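Local coordinates for protein signal recognition particle receptor FtsY (Sulfolobus acidocaldarius, PDB 5L3S) that acts as the receptor for the signal recognition particle and carries an SRP54-type GTPase domain of the P-loop NTPase class, at residues A143-L148 / L159-Y164. Numbering follows the deposited sequence.
Sequences AAQEQL and LIRGKY. With SO4 (sulfate ion), chain X.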
loop_
_atom_site.group_PDB
_atom_site.type_symbol
_atom_site.label_atom_id
_atom_site.label_comp_id
_atom_site.label_asym_id
_atom_site.label_seq_id
_atom_site.Cartn_x
_atom_site.Cartn_y
_atom_site.Cartn_z
ATOM N N ALA B 143 -1.011 2.282 -20.733
ATOM C CA ALA B 143 -0.417 3.613 -20.704
ATOM C C ALA B 143 0.874 3.734 -19.890
ATOM O O ALA B 143 1.211 4.830 -19.463
ATOM C CB ALA B 143 -1.438 4.645 -20.227
ATOM N N ALA B 144 1.593 2.634 -19.676
ATOM C CA ALA B 144 2.813 2.698 -18.866
ATOM C C ALA B 144 3.871 3.548 -19.564
ATOM O O ALA B 144 4.573 4.322 -18.929
ATOM C CB ALA B 144 3.374 1.285 -18.599
ATOM N N GLN B 145 3.982 3.419 -20.878
ATOM C CA GLN B 145 4.986 4.234 -21.567
ATOM C C GLN B 145 4.549 5.697 -21.691
ATOM O O GLN B 145 5.375 6.587 -21.580
ATOM C CB GLN B 145 5.412 3.614 -22.920
ATOM C CG GLN B 145 6.204 2.290 -22.752
ATOM C CD GLN B 145 7.065 1.909 -23.961
ATOM O OE1 GLN B 145 6.763 2.281 -25.101
ATOM N NE2 GLN B 145 8.148 1.155 -23.710
ATOM N N GLU B 146 3.253 5.943 -21.903
ATOM C CA GLU B 146 2.724 7.317 -22.015
ATOM C C GLU B 146 2.892 8.094 -20.702
ATOM O O GLU B 146 3.170 9.304 -20.705
ATOM C CB GLU B 146 1.241 7.329 -22.409
ATOM C CG GLU B 146 0.909 6.891 -23.858
ATOM C CD GLU B 146 0.805 5.379 -24.041
ATOM O OE1 GLU B 146 1.256 4.619 -23.156
ATOM O OE2 GLU B 146 0.291 4.945 -25.093
ATOM N N GLN B 147 2.678 7.401 -19.587
ATOM C CA GLN B 147 2.848 7.975 -18.263
ATOM C C GLN B 147 4.301 8.467 -18.099
ATOM O O GLN B 147 4.549 9.601 -17.677
ATOM C CB GLN B 147 2.525 6.912 -17.194
ATOM C CG GLN B 147 2.490 7.450 -15.745
ATOM C CD GLN B 147 2.386 6.350 -14.689
ATOM O OE1 GLN B 147 2.359 5.154 -15.004
ATOM N NE2 GLN B 147 2.314 6.757 -13.422
ATOM N N LEU B 148 5.259 7.617 -18.450
ATOM C CA LEU B 148 6.685 8.021 -18.355
ATOM C C LEU B 148 7.042 9.105 -19.349
ATOM O O LEU B 148 7.877 9.958 -19.056
ATOM C CB LEU B 148 7.633 6.844 -18.604
ATOM C CG LEU B 148 8.053 5.921 -17.461
ATOM C CD1 LEU B 148 8.856 4.769 -18.049
ATOM C CD2 LEU B 148 8.878 6.678 -16.414
ATOM N N LEU B 159 13.639 9.625 -22.985
ATOM C CA LEU B 159 13.002 8.359 -22.651
ATOM C C LEU B 159 13.282 7.359 -23.761
ATOM O O LEU B 159 13.057 7.645 -24.934
ATOM C CB LEU B 159 11.482 8.532 -22.528
ATOM C CG LEU B 159 10.714 7.253 -22.203
ATOM C CD1 LEU B 159 11.098 6.735 -20.813
ATOM C CD2 LEU B 159 9.206 7.499 -22.286
ATOM N N ILE B 160 13.756 6.180 -23.397
ATOM C CA ILE B 160 13.961 5.141 -24.389
ATOM C C ILE B 160 12.776 4.162 -24.323
ATOM O O ILE B 160 12.558 3.486 -23.310
ATOM C CB ILE B 160 15.292 4.416 -24.163
ATOM C CG1 ILE B 160 16.446 5.426 -24.212
ATOM C CG2 ILE B 160 15.494 3.305 -25.199
ATOM C CD1 ILE B 160 16.731 5.957 -25.614
ATOM N N ARG B 161 11.999 4.110 -25.399
ATOM C CA ARG B 161 10.810 3.251 -25.429
ATOM C C ARG B 161 11.096 1.880 -26.045
ATOM O O ARG B 161 10.315 0.940 -25.881
ATOM C CB ARG B 161 9.676 3.940 -26.201
ATOM C CG ARG B 161 9.343 5.332 -25.686
ATOM C CD ARG B 161 7.908 5.739 -26.008
ATOM N NE ARG B 161 7.786 7.173 -26.277
ATOM C CZ ARG B 161 6.649 7.861 -26.193
ATOM N NH1 ARG B 161 5.523 7.249 -25.830
ATOM N NH2 ARG B 161 6.638 9.165 -26.464
ATOM N N GLY B 162 12.216 1.773 -26.755
ATOM C CA GLY B 162 12.569 0.541 -27.434
ATOM C C GLY B 162 11.841 0.443 -28.766
ATOM O O GLY B 162 10.996 1.276 -29.084
ATOM N N LYS B 163 12.164 -0.571 -29.552
ATOM C CA LYS B 163 11.482 -0.750 -30.831
ATOM C C LYS B 163 10.032 -1.181 -30.602
ATOM O O LYS B 163 9.677 -1.602 -29.505
ATOM C CB LYS B 163 12.245 -1.739 -31.707
ATOM C CG LYS B 163 13.575 -1.174 -32.187
ATOM C CD LYS B 163 14.529 -2.271 -32.636
ATOM C CE LYS B 163 15.165 -3.003 -31.455
ATOM N NZ LYS B 163 16.528 -2.473 -31.099
ATOM N N TYR B 164 9.196 -1.045 -31.630
ATOM C CA TYR B 164 7.783 -1.407 -31.510
ATOM C C TYR B 164 7.629 -2.860 -31.052
ATOM O O TYR B 164 8.177 -3.763 -31.671
ATOM C CB TYR B 164 7.060 -1.187 -32.850
ATOM C CG TYR B 164 5.562 -1.349 -32.746
ATOM C CD1 TYR B 164 4.815 -0.510 -31.934
ATOM C CD2 TYR B 164 4.896 -2.343 -33.450
ATOM C CE1 TYR B 164 3.454 -0.651 -31.826
ATOM C CE2 TYR B 164 3.528 -2.492 -33.347
ATOM C CZ TYR B 164 2.812 -1.642 -32.532
ATOM O OH TYR B 164 1.443 -1.776 -32.420
HETATM S S SO4 X . 13.251 4.971 -28.589
HETATM O O1 SO4 X . 13.639 3.610 -28.206
HETATM O O2 SO4 X . 14.467 5.758 -28.820
HETATM O O3 SO4 X . 12.451 5.598 -27.533
HETATM O O4 SO4 X . 12.455 4.934 -29.821
HETATM O O HOH W 1 4.954 4.336 -26.284
#
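Gln145, in the first turn of helix 144-155, reaches across to Arg161, just past the end of strand 158-160. Its chain is extended beyond CG, with chi2 at -159°, which carries the amide to the Arg161 backbone. There Gln145 NE2 donates to Arg161 O at 3.1 Å, with an N-H...O angle of 160°. The donor lies in the carbonyl plane, on a lone pair, and the acceptor is close to the amide plane. NE2 also bonds to Ala136 O of strand 132-137. At the oxygen end of the amide, Gln145 OE1 lies 3.5 Å from Arg161 CB. OE1 also accepts a bond from a water that in turn accepts one from Arg161 NH1, each at 3.0 Å. The amide and guanidinium planes are 67° apart, so the two groups do not stack. Further along, Gln147 NE2 hydrogen-bonds to the bound phosphoaminophosphonic acid-guanylate ester. Leu148 supplies the apolar part: its CB meets Leu159 CD2 at 4.1 Å, and the two side chains cross at about a right angle. Both leucines also pack on Ile134 and Ala136. The contact thus joins the helix and second strand of a parallel beta-alpha-beta unit in the GTPase domain. Beyond it, the backbone N atoms of Arg161 and Gly162 bind a sulfate, probably from the crystallisation liquor; Arg161 N to O3 is 2.6 Å. The chemistry is divided: leucine packing joins helix to strand, while one amide ties two backbone carbonyls together through NE2 and uses OE1 for a water bridge, which should limit its rotation.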